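Long-range contacts in C-type diheme-containing protein (Kuenenia stuttgartiensis, PDB 6H5L), which probably carries electrons through two covalently bound c-type hemes within a large reductase complex of an anammox bacterium: residues 10-15 and 87-92; 23-29 and 41-45; 118-124 and 209-213. All blocks are in the same frame, centred on the assembly; numbering follows the deposited sequence.

In the fold
From the N terminus, helix 9-18 comes first, and contact 1 closes a long loop when helix 86-91 returns to cross it. Contact 2 is nested inside that loop: at the end of the heme-binding helix 20-23, residues 23-29 meet residues 41-45 around the axial histidine of the first heme. The two contacts touch, since Tyr15 of contact 1 probably hydrogen-bonds through OH to Gly24 O of contact 2. Contact 3 follows in series and lies on the opposite side of the chain's centre, its centre about 40 Å from that of contact 1. It closes the second heme's half of the chain, joining the start of helix 122-135 to helix 205-217.

Contact 1. Residues 10-15 and 87-92; sequences EGKNVY and EQRASV
The carboxylates of Glu10 and Glu87 meet at the border of this helix crossing with their planes almost perpendicular, 89° apart, so neither lies flat on the other. OE1 of Glu10 is modelled 2.9 Å from OE2 of Glu87; both are acceptors, and at this resolution the exact separation deserves little weight. The other oxygen, OE2 of Glu10, sits against the aliphatic CG of Gln88 at 3.6 Å, so this amide side chain offers its hydrocarbon part to the carboxylate.

Behind this polar margin helix 10-15 crosses helix 87-91 at -94°, with axes 8.7 Å apart. Gly11 marks the close point: its CA lies 3.5 Å from Ser91 OG, and it also makes a CA-H...O contact with Ser91 O. The absence of a side chain at Gly11 lets the backbones come close, its CA 4.5 Å from Ser91 CA. Ser91 turns its hydroxyl back to its own helix, giving a hydrogen bond of 2.9 Å from OG to Gln88 O. Further along, Val14 has CG1 anti to its backbone nitrogen (chi1 176°), which sends this methyl to Val92 CG1, 3.6 Å away, and leaves CG2 for Gln88 CG. Val92 CG1 also lies by Gly11 O and by Tyr15 N and CB, while the Val92 side chain borders the heme. Tyr15 OH hydrogen-bonds to Gly24 O.

A near-perpendicular pairing of the first and a late helix, with glycine where they touch, is characteristic of the cytochrome c fold. No hydrogen bond links the two segments, so what holds them is mainly the fit of Gly11, Val14, Ser91 and Val92; the two glutamates probably repel if both are ionised, and any such cost falls at the margin, away from the apolar centre.

Contact 2. Residues 23-29 and 41-45; sequences HGEEGGG and PRNFT. With HEC (heme c), chain L.
His23 passes between Phe44 and Pro41 to reach the heme iron. Its CB and CG rest against Phe44 CE2. The imidazole then stacks, offset, on the Phe44 ring, centroids 4.3 Å apart and planes at 27°, while Pro41 CB packs on the opposite face in a CH-pi contact. ND1 donates an almost straight bond (167°) to Arg42 O at 2.9 Å; that oxygen lies in the ring plane and accepts on a lone pair. CE1, which also passes Arg42 CB, and CD2 come over the heme beside the iron, near ND and NB respectively, and at the tip NE2 binds the iron at 2.0 Å, with Met78 as the other axial ligand.

Arg42 bends at chi2 and chi3 to bring its guanidinium to the propionates. NE donates to O1A of the heme at 2.6 Å, and NH2 bridges O1D and O1A; Lys50 also bonds this heme. Phe44 adds the edge of its ring near heme C4A.

Gly27 closes the type I turn begun at Gly24, and Gly27 to Gly29 lie along residues 41-45. Phe44 N makes a weak bond to Gly27 O, and Gly29 packs its CA on the backbone of Pro41 and Arg42. Asn43, with CG anti to its N (chi1 -175°), swings its amide beside Gly28 and back to Thr45: the bond from Thr45 N to OD1 at 3.1 Å makes an Asx turn, and Thr45 OG1 adds a second at 2.6 Å from the same face. A leucine here would probably leave Thr45 N and OG1 without this acceptor.

This is the proximal side of a CXXCH heme site. The ND1 bond, with Phe44 and Pro41 on the two faces, sets the imidazole's rotation and is likely to push electron density toward the iron; Arg42 probably offsets much of the propionates' negative charge.

Contact 3. Residues 118-124 and 209-213; sequences LRPTERT and WYLTH. With HEC (heme c), chain K.
Here a loop and the first turn of the helix it leads into pack against helix 205-217, in the second heme's half of the chain, where residues 118-124 run into helix 122-135. His213 is at the centre. Pro120 CB stands over one face of the imidazole, 3.8 Å from the centroid and only 3° off the normal, in a CH-pi contact; Trp209 O of its own helix lies over the opposite face. At the ring edge, ND1 shares a hydrogen bond with Thr124 OG1 at 3.1 Å.

Thr124 OG1 accepts from Thr121 N at 2.8 Å as well as sharing the bond with ND1, and Thr121 OG1 returns a bond from Thr124 N at 3.0 Å, so the two threonines make a capping box at the helix start. Beside it, Leu118 CD2 packs on Trp209 CB and Tyr210 CE1, both at 4.0 Å, while Thr124 CG2 crosses Tyr210 CD1. Leu211 points off to the heme, and Arg119 to Tyr71 of a second subunit.

Thr124 OG1 therefore serves two ends at once: it ties the cap of one helix to the imidazole of the other, so the hydrogen bonding of the helix start and the orientation of His213 are probably coupled.

Contact 1. Residues 10-15 and 87-92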
loop_
_atom_site.group_PDB
_atom_site.type_symbol
_atom_site.label_atom_id
_atom_site.label_comp_id
_atom_site.label_asym_id
_atom_site.label_seq_id
_atom_site.Cartn_x
_atom_site.Cartn_y
_atom_site.Cartn_z
ATOM N N GLU B 10 65.976 -2.895 2.965
ATOM C CA GLU B 10 64.683 -3.249 2.390
ATOM C C GLU B 10 63.543 -2.628 3.185
ATOM O O GLU B 10 62.578 -2.115 2.606
ATOM C CB GLU B 10 64.528 -4.768 2.333
ATOM C CG GLU B 10 63.236 -5.228 1.672
ATOM C CD GLU B 10 62.877 -6.660 2.021
ATOM O OE1 GLU B 10 63.541 -7.239 2.908
ATOM O OE2 GLU B 10 61.930 -7.203 1.415
ATOM N N GLY B 11 63.635 -2.668 4.515
ATOM C CA GLY B 11 62.606 -2.058 5.341
ATOM C C GLY B 11 62.482 -0.563 5.115
ATOM O O GLY B 11 61.374 -0.019 5.095
ATOM N N LYS B 12 63.617 0.122 4.950
ATOM C CA LYS B 12 63.586 1.545 4.619
ATOM C C LYS B 12 62.858 1.784 3.302
ATOM O O LYS B 12 62.009 2.678 3.199
ATOM C CB LYS B 12 65.007 2.105 4.539
ATOM C CG LYS B 12 65.730 2.288 5.863
ATOM C CD LYS B 12 67.004 3.097 5.639
ATOM C CE LYS B 12 68.099 2.746 6.638
ATOM N NZ LYS B 12 68.106 3.641 7.827
ATOM N N ASN B 13 63.180 0.988 2.281
ATOM C CA ASN B 13 62.615 1.212 0.953
ATOM C C ASN B 13 61.117 0.935 0.927
ATOM O O ASN B 13 60.353 1.686 0.309
ATOM C CB ASN B 13 63.337 0.346 -0.077
ATOM C CG ASN B 13 64.756 0.814 -0.341
ATOM O OD1 ASN B 13 65.280 1.674 0.366
ATOM N ND2 ASN B 13 65.387 0.246 -1.366
ATOM N N VAL B 14 60.677 -0.146 1.577
ATOM C CA VAL B 14 59.253 -0.471 1.594
ATOM C C VAL B 14 58.462 0.647 2.262
ATOM O O VAL B 14 57.422 1.083 1.755
ATOM C CB VAL B 14 59.015 -1.825 2.284
ATOM C CG1 VAL B 14 57.526 -2.118 2.377
ATOM C CG2 VAL B 14 59.723 -2.936 1.530
ATOM N N TYR B 15 58.943 1.129 3.410
ATOM C CA TYR B 15 58.296 2.266 4.060
ATOM C C TYR B 15 58.301 3.487 3.149
ATOM O O TYR B 15 57.297 4.201 3.038
ATOM C CB TYR B 15 58.992 2.585 5.384
ATOM C CG TYR B 15 58.327 3.707 6.148
ATOM C CD1 TYR B 15 58.665 5.034 5.909
ATOM C CD2 TYR B 15 57.357 3.441 7.104
ATOM C CE1 TYR B 15 58.053 6.060 6.596
ATOM C CE2 TYR B 15 56.738 4.462 7.797
ATOM C CZ TYR B 15 57.092 5.767 7.540
ATOM O OH TYR B 15 56.477 6.782 8.230
ATOM N N GLU B 87 57.655 -10.983 4.267
ATOM C CA GLU B 87 58.901 -10.375 4.720
ATOM C C GLU B 87 58.852 -8.854 4.627
ATOM O O GLU B 87 59.366 -8.156 5.511
ATOM C CB GLU B 87 60.066 -10.929 3.901
ATOM C CG GLU B 87 61.403 -10.271 4.178
ATOM C CD GLU B 87 62.459 -10.666 3.167
ATOM O OE1 GLU B 87 62.153 -11.487 2.277
ATOM O OE2 GLU B 87 63.595 -10.154 3.260
ATOM N N GLN B 88 58.245 -8.322 3.563
ATOM C CA GLN B 88 58.184 -6.874 3.386
ATOM C C GLN B 88 57.422 -6.208 4.526
ATOM O O GLN B 88 57.872 -5.203 5.086
ATOM C CB GLN B 88 57.541 -6.534 2.040
ATOM C CG GLN B 88 58.457 -6.729 0.843
ATOM C CD GLN B 88 57.772 -6.415 -0.473
ATOM O OE1 GLN B 88 56.649 -6.855 -0.721
ATOM N NE2 GLN B 88 58.443 -5.644 -1.322
ATOM N N ARG B 89 56.255 -6.755 4.879
ATOM C CA ARG B 89 55.486 -6.200 5.988
ATOM C C ARG B 89 56.221 -6.347 7.313
ATOM O O ARG B 89 56.050 -5.518 8.214
ATOM C CB ARG B 89 54.119 -6.877 6.068
ATOM C CG ARG B 89 53.141 -6.459 4.986
ATOM C CD ARG B 89 51.854 -7.257 5.103
ATOM N NE ARG B 89 51.840 -8.405 4.201
ATOM C CZ ARG B 89 51.175 -9.531 4.436
ATOM N NH1 ARG B 89 50.483 -9.674 5.557
ATOM N NH2 ARG B 89 51.215 -10.521 3.557
ATOM N N ALA B 90 57.034 -7.394 7.457
ATOM C CA ALA B 90 57.775 -7.591 8.695
ATOM C C ALA B 90 58.992 -6.679 8.785
ATOM O O ALA B 90 59.402 -6.311 9.892
ATOM C CB ALA B 90 58.198 -9.056 8.828
ATOM N N SER B 91 59.574 -6.300 7.646
ATOM C CA SER B 91 60.778 -5.478 7.654
ATOM C C SER B 91 60.500 -4.019 7.992
ATOM O O SER B 91 61.433 -3.295 8.356
ATOM C CB SER B 91 61.486 -5.561 6.299
ATOM O OG SER B 91 60.713 -4.952 5.280
ATOM N N VAL B 92 59.246 -3.566 7.879
ATOM C CA VAL B 92 58.906 -2.186 8.218
ATOM C C VAL B 92 58.493 -2.020 9.672
ATOM O O VAL B 92 58.370 -0.877 10.141
ATOM C CB VAL B 92 57.779 -1.635 7.319
ATOM C CG1 VAL B 92 58.198 -1.654 5.864
ATOM C CG2 VAL B 92 56.493 -2.427 7.527
#

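Contact 2. Residues 23-29 and 41-45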
loop_
_atom_site.group_PDB
_atom_site.type_symbol
_atom_site.label_atom_id
_atom_site.label_comp_id
_atom_site.label_asym_id
_atom_site.label_seq_id
_atom_site.Cartn_x
_atom_site.Cartn_y
_atom_site.Cartn_z
ATOM N N HIS B 23 52.098 8.558 6.156
ATOM C CA HIS B 23 52.632 8.668 7.507
ATOM C C HIS B 23 53.840 9.587 7.612
ATOM O O HIS B 23 54.309 9.841 8.727
ATOM C CB HIS B 23 52.993 7.280 8.040
ATOM C CG HIS B 23 51.803 6.418 8.326
ATOM N ND1 HIS B 23 51.022 6.582 9.449
ATOM C CD2 HIS B 23 51.261 5.387 7.636
ATOM C CE1 HIS B 23 50.049 5.688 9.439
ATOM N NE2 HIS B 23 50.172 4.951 8.351
ATOM N N GLY B 24 54.358 10.088 6.500
ATOM C CA GLY B 24 55.453 11.030 6.559
ATOM C C GLY B 24 56.803 10.359 6.362
ATOM O O GLY B 24 56.977 9.157 6.578
ATOM N N GLU B 25 57.781 11.166 5.934
ATOM C CA GLU B 25 59.113 10.637 5.650
ATOM C C GLU B 25 59.812 10.150 6.914
ATOM O O GLU B 25 60.686 9.279 6.842
ATOM C CB GLU B 25 59.952 11.705 4.951
ATOM C CG GLU B 25 60.832 11.169 3.834
ATOM C CD GLU B 25 62.275 10.986 4.257
ATOM O OE1 GLU B 25 62.782 11.828 5.026
ATOM O OE2 GLU B 25 62.903 9.998 3.822
ATOM N N GLU B 26 59.444 10.697 8.071
ATOM C CA GLU B 26 60.032 10.322 9.351
ATOM C C GLU B 26 58.981 9.794 10.320
ATOM O O GLU B 26 59.172 9.834 11.538
ATOM C CB GLU B 26 60.777 11.501 9.970
ATOM C CG GLU B 26 61.939 12.010 9.152
ATOM C CD GLU B 26 61.948 13.519 9.052
ATOM O OE1 GLU B 26 61.272 14.057 8.150
ATOM O OE2 GLU B 26 62.610 14.170 9.888
ATOM N N GLY B 27 57.861 9.312 9.786
ATOM C CA GLY B 27 56.831 8.718 10.617
ATOM C C GLY B 27 56.059 9.681 11.485
ATOM O O GLY B 27 55.423 9.253 12.452
ATOM N N GLY B 28 56.105 10.974 11.182
ATOM C CA GLY B 28 55.369 11.946 11.957
ATOM C C GLY B 28 53.909 12.092 11.599
ATOM O O GLY B 28 53.259 13.028 12.071
ATOM N N GLY B 29 53.366 11.193 10.780
ATOM C CA GLY B 29 52.001 11.346 10.310
ATOM C C GLY B 29 51.776 12.617 9.522
ATOM O O GLY B 29 50.659 13.143 9.506
ATOM N N PRO B 41 46.574 10.145 9.275
ATOM C CA PRO B 41 47.455 8.978 9.384
ATOM C C PRO B 41 48.248 9.019 10.681
ATOM O O PRO B 41 48.621 10.089 11.169
ATOM C CB PRO B 41 48.362 9.100 8.156
ATOM C CG PRO B 41 48.376 10.549 7.857
ATOM C CD PRO B 41 47.002 11.057 8.205
ATOM N N ARG B 42 48.493 7.834 11.240
ATOM C CA ARG B 42 49.082 7.718 12.570
ATOM C C ARG B 42 50.437 8.413 12.646
ATOM O O ARG B 42 51.279 8.269 11.754
ATOM C CB ARG B 42 49.232 6.244 12.951
ATOM C CG ARG B 42 49.693 6.023 14.385
ATOM C CD ARG B 42 48.596 6.354 15.386
ATOM N NE ARG B 42 47.451 5.459 15.249
ATOM C CZ ARG B 42 46.317 5.780 14.634
ATOM N NH1 ARG B 42 46.165 6.985 14.102
ATOM N NH2 ARG B 42 45.335 4.894 14.553
ATOM N N ASN B 43 50.635 9.174 13.718
ATOM C CA ASN B 43 51.934 9.754 14.043
ATOM C C ASN B 43 52.676 8.736 14.903
ATOM O O ASN B 43 52.432 8.624 16.106
ATOM C CB ASN B 43 51.765 11.092 14.755
ATOM C CG ASN B 43 53.088 11.801 15.011
ATOM O OD1 ASN B 43 54.165 11.224 14.858
ATOM N ND2 ASN B 43 53.007 13.063 15.418
ATOM N N PHE B 44 53.589 7.990 14.278
ATOM C CA PHE B 44 54.302 6.916 14.959
ATOM C C PHE B 44 55.283 7.418 16.010
ATOM O O PHE B 44 55.735 6.619 16.837
ATOM C CB PHE B 44 55.050 6.059 13.937
ATOM C CG PHE B 44 54.155 5.379 12.942
ATOM C CD1 PHE B 44 53.029 4.687 13.359
ATOM C CD2 PHE B 44 54.436 5.436 11.587
ATOM C CE1 PHE B 44 52.205 4.062 12.442
ATOM C CE2 PHE B 44 53.615 4.814 10.667
ATOM C CZ PHE B 44 52.499 4.126 11.096
ATOM N N THR B 45 55.617 8.712 16.002
ATOM C CA THR B 45 56.651 9.226 16.893
ATOM C C THR B 45 56.214 9.244 18.353
ATOM O O THR B 45 57.071 9.328 19.239
ATOM C CB THR B 45 57.066 10.637 16.469
ATOM O OG1 THR B 45 55.986 11.549 16.717
ATOM C CG2 THR B 45 57.421 10.671 14.987
HETATM FE FE HEC L . 48.988 3.465 7.725
HETATM C CHA HEC L . 47.308 3.811 10.691
HETATM C CHB HEC L . 51.115 1.199 9.229
HETATM C CHC HEC L . 50.747 3.130 4.781
HETATM C CHD HEC L . 46.964 5.809 6.223
HETATM N NA HEC L . 49.179 2.653 9.605
HETATM C C1A HEC L . 48.376 2.942 10.686
HETATM C C2A HEC L . 48.826 2.175 11.831
HETATM C C3A HEC L . 49.893 1.448 11.426
HETATM C C4A HEC L . 50.122 1.738 10.021
HETATM C CMA HEC L . 50.779 0.456 12.216
HETATM C CAA HEC L . 48.098 2.319 13.201
HETATM C CBA HEC L . 48.343 1.277 14.290
HETATM C CGA HEC L . 47.575 1.672 15.527
HETATM O O1A HEC L . 47.226 2.874 15.662
HETATM O O2A HEC L . 47.315 0.785 16.380
HETATM N NB HEC L . 50.632 2.383 7.124
HETATM C C1B HEC L . 51.342 1.484 7.897
HETATM C C2B HEC L . 52.364 0.885 7.057
HETATM C C3B HEC L . 52.265 1.422 5.835
HETATM C C4B HEC L . 51.172 2.371 5.851
HETATM C CMB HEC L . 53.393 -0.168 7.519
HETATM C CAB HEC L . 53.134 1.103 4.596
HETATM C CBB HEC L . 52.842 -0.321 4.073
HETATM N NC HEC L . 48.881 4.312 5.856
HETATM C C1C HEC L . 49.700 4.026 4.780
HETATM C C2C HEC L . 49.179 4.721 3.622
HETATM C C3C HEC L . 48.228 5.561 4.053
HETATM C C4C HEC L . 47.960 5.256 5.446
HETATM C CMC HEC L . 49.913 4.808 2.265
HETATM C CAC HEC L . 47.430 6.573 3.198
HETATM C CBC HEC L . 46.541 5.827 2.180
HETATM N ND HEC L . 47.387 4.631 8.357
HETATM C C1D HEC L . 46.698 5.534 7.549
HETATM C C2D HEC L . 45.645 6.141 8.333
HETATM C C3D HEC L . 45.758 5.513 9.728
HETATM C C4D HEC L . 46.864 4.590 9.647
HETATM C CMD HEC L . 44.627 7.200 7.860
HETATM C CAD HEC L . 44.887 5.794 10.970
HETATM C CBD HEC L . 43.585 5.011 10.862
HETATM C CGD HEC L . 42.709 5.323 12.046
HETATM O O1D HEC L . 43.176 5.161 13.203
HETATM O O2D HEC L . 41.537 5.725 11.830
#

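Contact 3. Residues 118-124 and 209-213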
loop_
_atom_site.group_PDB
_atom_site.type_symbol
_atom_site.label_atom_id
_atom_site.label_comp_id
_atom_site.label_asym_id
_atom_site.label_seq_id
_atom_site.Cartn_x
_atom_site.Cartn_y
_atom_site.Cartn_z
ATOM N N LEU B 118 32.583 -16.094 25.794
ATOM C CA LEU B 118 31.349 -16.577 26.395
ATOM C C LEU B 118 30.244 -16.693 25.350
ATOM O O LEU B 118 30.231 -15.980 24.342
ATOM C CB LEU B 118 30.899 -15.647 27.525
ATOM C CG LEU B 118 31.294 -16.008 28.959
ATOM C CD1 LEU B 118 32.710 -16.548 29.005
ATOM C CD2 LEU B 118 31.160 -14.796 29.873
ATOM N N ARG B 119 29.313 -17.599 25.606
ATOM C CA ARG B 119 28.208 -17.848 24.687
ATOM C C ARG B 119 27.212 -16.695 24.731
ATOM O O ARG B 119 26.664 -16.403 25.803
ATOM C CB ARG B 119 27.524 -19.163 25.051
ATOM C CG ARG B 119 26.250 -19.456 24.280
ATOM C CD ARG B 119 26.519 -20.289 23.037
ATOM N NE ARG B 119 25.306 -20.957 22.572
ATOM C CZ ARG B 119 24.945 -22.186 22.931
ATOM N NH1 ARG B 119 25.708 -22.889 23.756
ATOM N NH2 ARG B 119 23.822 -22.714 22.464
ATOM N N PRO B 120 26.953 -16.016 23.616
ATOM C CA PRO B 120 25.967 -14.929 23.633
ATOM C C PRO B 120 24.555 -15.455 23.828
ATOM O O PRO B 120 24.139 -16.427 23.194
ATOM C CB PRO B 120 26.135 -14.275 22.257
ATOM C CG PRO B 120 26.717 -15.349 21.396
ATOM C CD PRO B 120 27.598 -16.164 22.300
ATOM N N THR B 121 23.818 -14.802 24.726
ATOM C CA THR B 121 22.439 -15.160 25.027
ATOM C C THR B 121 21.622 -13.883 25.157
ATOM O O THR B 121 22.157 -12.772 25.116
ATOM C CB THR B 121 22.325 -15.978 26.323
ATOM O OG1 THR B 121 22.646 -15.146 27.445
ATOM C CG2 THR B 121 23.268 -17.172 26.303
ATOM N N GLU B 122 20.305 -14.048 25.317
ATOM C CA GLU B 122 19.464 -12.908 25.670
ATOM C C GLU B 122 19.870 -12.321 27.013
ATOM O O GLU B 122 19.684 -11.122 27.251
ATOM C CB GLU B 122 17.989 -13.316 25.708
ATOM C CG GLU B 122 17.366 -13.613 24.357
ATOM C CD GLU B 122 15.869 -13.856 24.453
ATOM O OE1 GLU B 122 15.100 -13.127 23.790
ATOM O OE2 GLU B 122 15.459 -14.773 25.195
ATOM N N ARG B 123 20.416 -13.151 27.905
ATOM C CA ARG B 123 20.820 -12.670 29.221
ATOM C C ARG B 123 22.081 -11.820 29.130
ATOM O O ARG B 123 22.150 -10.728 29.709
ATOM C CB ARG B 123 21.035 -13.851 30.167
ATOM C CG ARG B 123 21.301 -13.444 31.603
ATOM C CD ARG B 123 20.038 -12.916 32.256
ATOM N NE ARG B 123 19.352 -13.942 33.035
ATOM C CZ ARG B 123 18.107 -13.823 33.486
ATOM N NH1 ARG B 123 17.406 -12.729 33.222
ATOM N NH2 ARG B 123 17.562 -14.803 34.192
ATOM N N THR B 124 23.095 -12.309 28.412
ATOM C CA THR B 124 24.358 -11.582 28.315
ATOM C C THR B 124 24.190 -10.248 27.601
ATOM O O THR B 124 24.875 -9.275 27.938
ATOM C CB THR B 124 25.404 -12.436 27.595
ATOM O OG1 THR B 124 24.939 -12.760 26.279
ATOM C CG2 THR B 124 25.665 -13.721 28.367
ATOM N N TRP B 209 32.678 -9.464 28.189
ATOM C CA TRP B 209 32.013 -10.294 27.190
ATOM C C TRP B 209 30.530 -9.955 27.105
ATOM O O TRP B 209 29.954 -9.945 26.012
ATOM C CB TRP B 209 32.211 -11.777 27.501
ATOM C CG TRP B 209 33.590 -12.283 27.195
ATOM C CD1 TRP B 209 34.532 -12.692 28.093
ATOM C CD2 TRP B 209 34.185 -12.428 25.897
ATOM N NE1 TRP B 209 35.674 -13.084 27.438
ATOM C CE2 TRP B 209 35.487 -12.932 26.090
ATOM C CE3 TRP B 209 33.743 -12.181 24.594
ATOM C CZ2 TRP B 209 36.351 -13.193 25.028
ATOM C CZ3 TRP B 209 34.602 -12.441 23.540
ATOM C CH2 TRP B 209 35.892 -12.941 23.764
ATOM N N TYR B 210 29.894 -9.688 28.250
ATOM C CA TYR B 210 28.530 -9.162 28.237
ATOM C C TYR B 210 28.461 -7.881 27.417
ATOM O O TYR B 210 27.590 -7.723 26.553
ATOM C CB TYR B 210 28.039 -8.884 29.662
ATOM C CG TYR B 210 28.090 -10.041 30.639
ATOM C CD1 TYR B 210 28.147 -11.359 30.202
ATOM C CD2 TYR B 210 28.067 -9.805 32.008
ATOM C CE1 TYR B 210 28.191 -12.408 31.107
ATOM C CE2 TYR B 210 28.110 -10.844 32.916
ATOM C CZ TYR B 210 28.171 -12.143 32.460
ATOM O OH TYR B 210 28.213 -13.180 33.363
ATOM N N LEU B 211 29.379 -6.951 27.688
ATOM C CA LEU B 211 29.410 -5.687 26.961
ATOM C C LEU B 211 29.683 -5.909 25.480
ATOM O O LEU B 211 29.065 -5.266 24.624
ATOM C CB LEU B 211 30.467 -4.770 27.571
ATOM C CG LEU B 211 30.669 -3.383 26.967
ATOM C CD1 LEU B 211 29.421 -2.534 27.140
ATOM C CD2 LEU B 211 31.873 -2.712 27.610
ATOM N N THR B 212 30.612 -6.813 25.159
ATOM C CA THR B 212 30.888 -7.126 23.760
ATOM C C THR B 212 29.642 -7.648 23.057
ATOM O O THR B 212 29.344 -7.245 21.927
ATOM C CB THR B 212 32.021 -8.149 23.663
ATOM O OG1 THR B 212 33.242 -7.560 24.127
ATOM C CG2 THR B 212 32.200 -8.619 22.233
ATOM N N HIS B 213 28.897 -8.539 23.716
ATOM C CA HIS B 213 27.703 -9.110 23.097
ATOM C C HIS B 213 26.671 -8.035 22.781
ATOM O O HIS B 213 26.008 -8.091 21.738
ATOM C CB HIS B 213 27.102 -10.183 24.007
ATOM C CG HIS B 213 27.972 -11.391 24.168
ATOM N ND1 HIS B 213 27.778 -12.319 25.169
ATOM C CD2 HIS B 213 29.038 -11.824 23.455
ATOM C CE1 HIS B 213 28.688 -13.271 25.067
ATOM N NE2 HIS B 213 29.465 -12.995 24.035
HETATM FE FE HEC K . 34.233 4.186 22.783
HETATM C CHA HEC K . 36.148 3.535 20.009
HETATM C CHB HEC K . 32.834 1.056 22.532
HETATM C CHC HEC K . 32.581 4.675 25.754
HETATM C CHD HEC K . 35.010 7.513 22.647
HETATM N NA HEC K . 34.494 2.562 21.535
HETATM C C1A HEC K . 35.250 2.557 20.380
HETATM C C2A HEC K . 34.936 1.347 19.641
HETATM C C3A HEC K . 34.018 0.666 20.338
HETATM C C4A HEC K . 33.723 1.415 21.543
HETATM C CMA HEC K . 33.378 -0.684 19.942
HETATM C CAA HEC K . 35.553 0.935 18.283
HETATM C CBA HEC K . 36.598 -0.160 18.486
HETATM C CGA HEC K . 37.216 -0.516 17.158
HETATM O O1A HEC K . 36.919 0.178 16.152
HETATM O O2A HEC K . 38.008 -1.491 17.104
HETATM N NB HEC K . 32.879 3.100 23.898
HETATM C C1B HEC K . 32.580 1.769 23.686
HETATM C C2B HEC K . 31.965 1.247 24.889
HETATM C C3B HEC K . 31.889 2.245 25.784
HETATM C C4B HEC K . 32.466 3.429 25.175
HETATM C CMB HEC K . 31.470 -0.209 25.048
HETATM C CAB HEC K . 31.300 2.196 27.214
HETATM C CBB HEC K . 32.043 1.197 28.128
HETATM N NC HEC K . 33.826 5.803 23.958
HETATM C C1C HEC K . 33.195 5.774 25.188
HETATM C C2C HEC K . 33.409 7.055 25.833
HETATM C C3C HEC K . 33.960 7.874 24.925
HETATM C C4C HEC K . 34.316 7.080 23.759
HETATM C CMC HEC K . 32.714 7.487 27.147
HETATM C CAC HEC K . 34.302 9.371 25.126
HETATM C CBC HEC K . 35.412 9.537 26.187
HETATM N ND HEC K . 35.392 5.351 21.505
HETATM C C1D HEC K . 35.600 6.718 21.681
HETATM C C2D HEC K . 36.540 7.169 20.679
HETATM C C3D HEC K . 36.897 5.924 19.852
HETATM C C4D HEC K . 36.135 4.845 20.439
HETATM C CMD HEC K . 37.073 8.603 20.483
HETATM C CAD HEC K . 37.863 5.837 18.649
HETATM C CBD HEC K . 37.139 6.266 17.376
HETATM C CGD HEC K . 38.108 6.323 16.224
HETATM O O1D HEC K . 39.260 5.838 16.377
HETATM O O2D HEC K . 37.729 6.858 15.150
#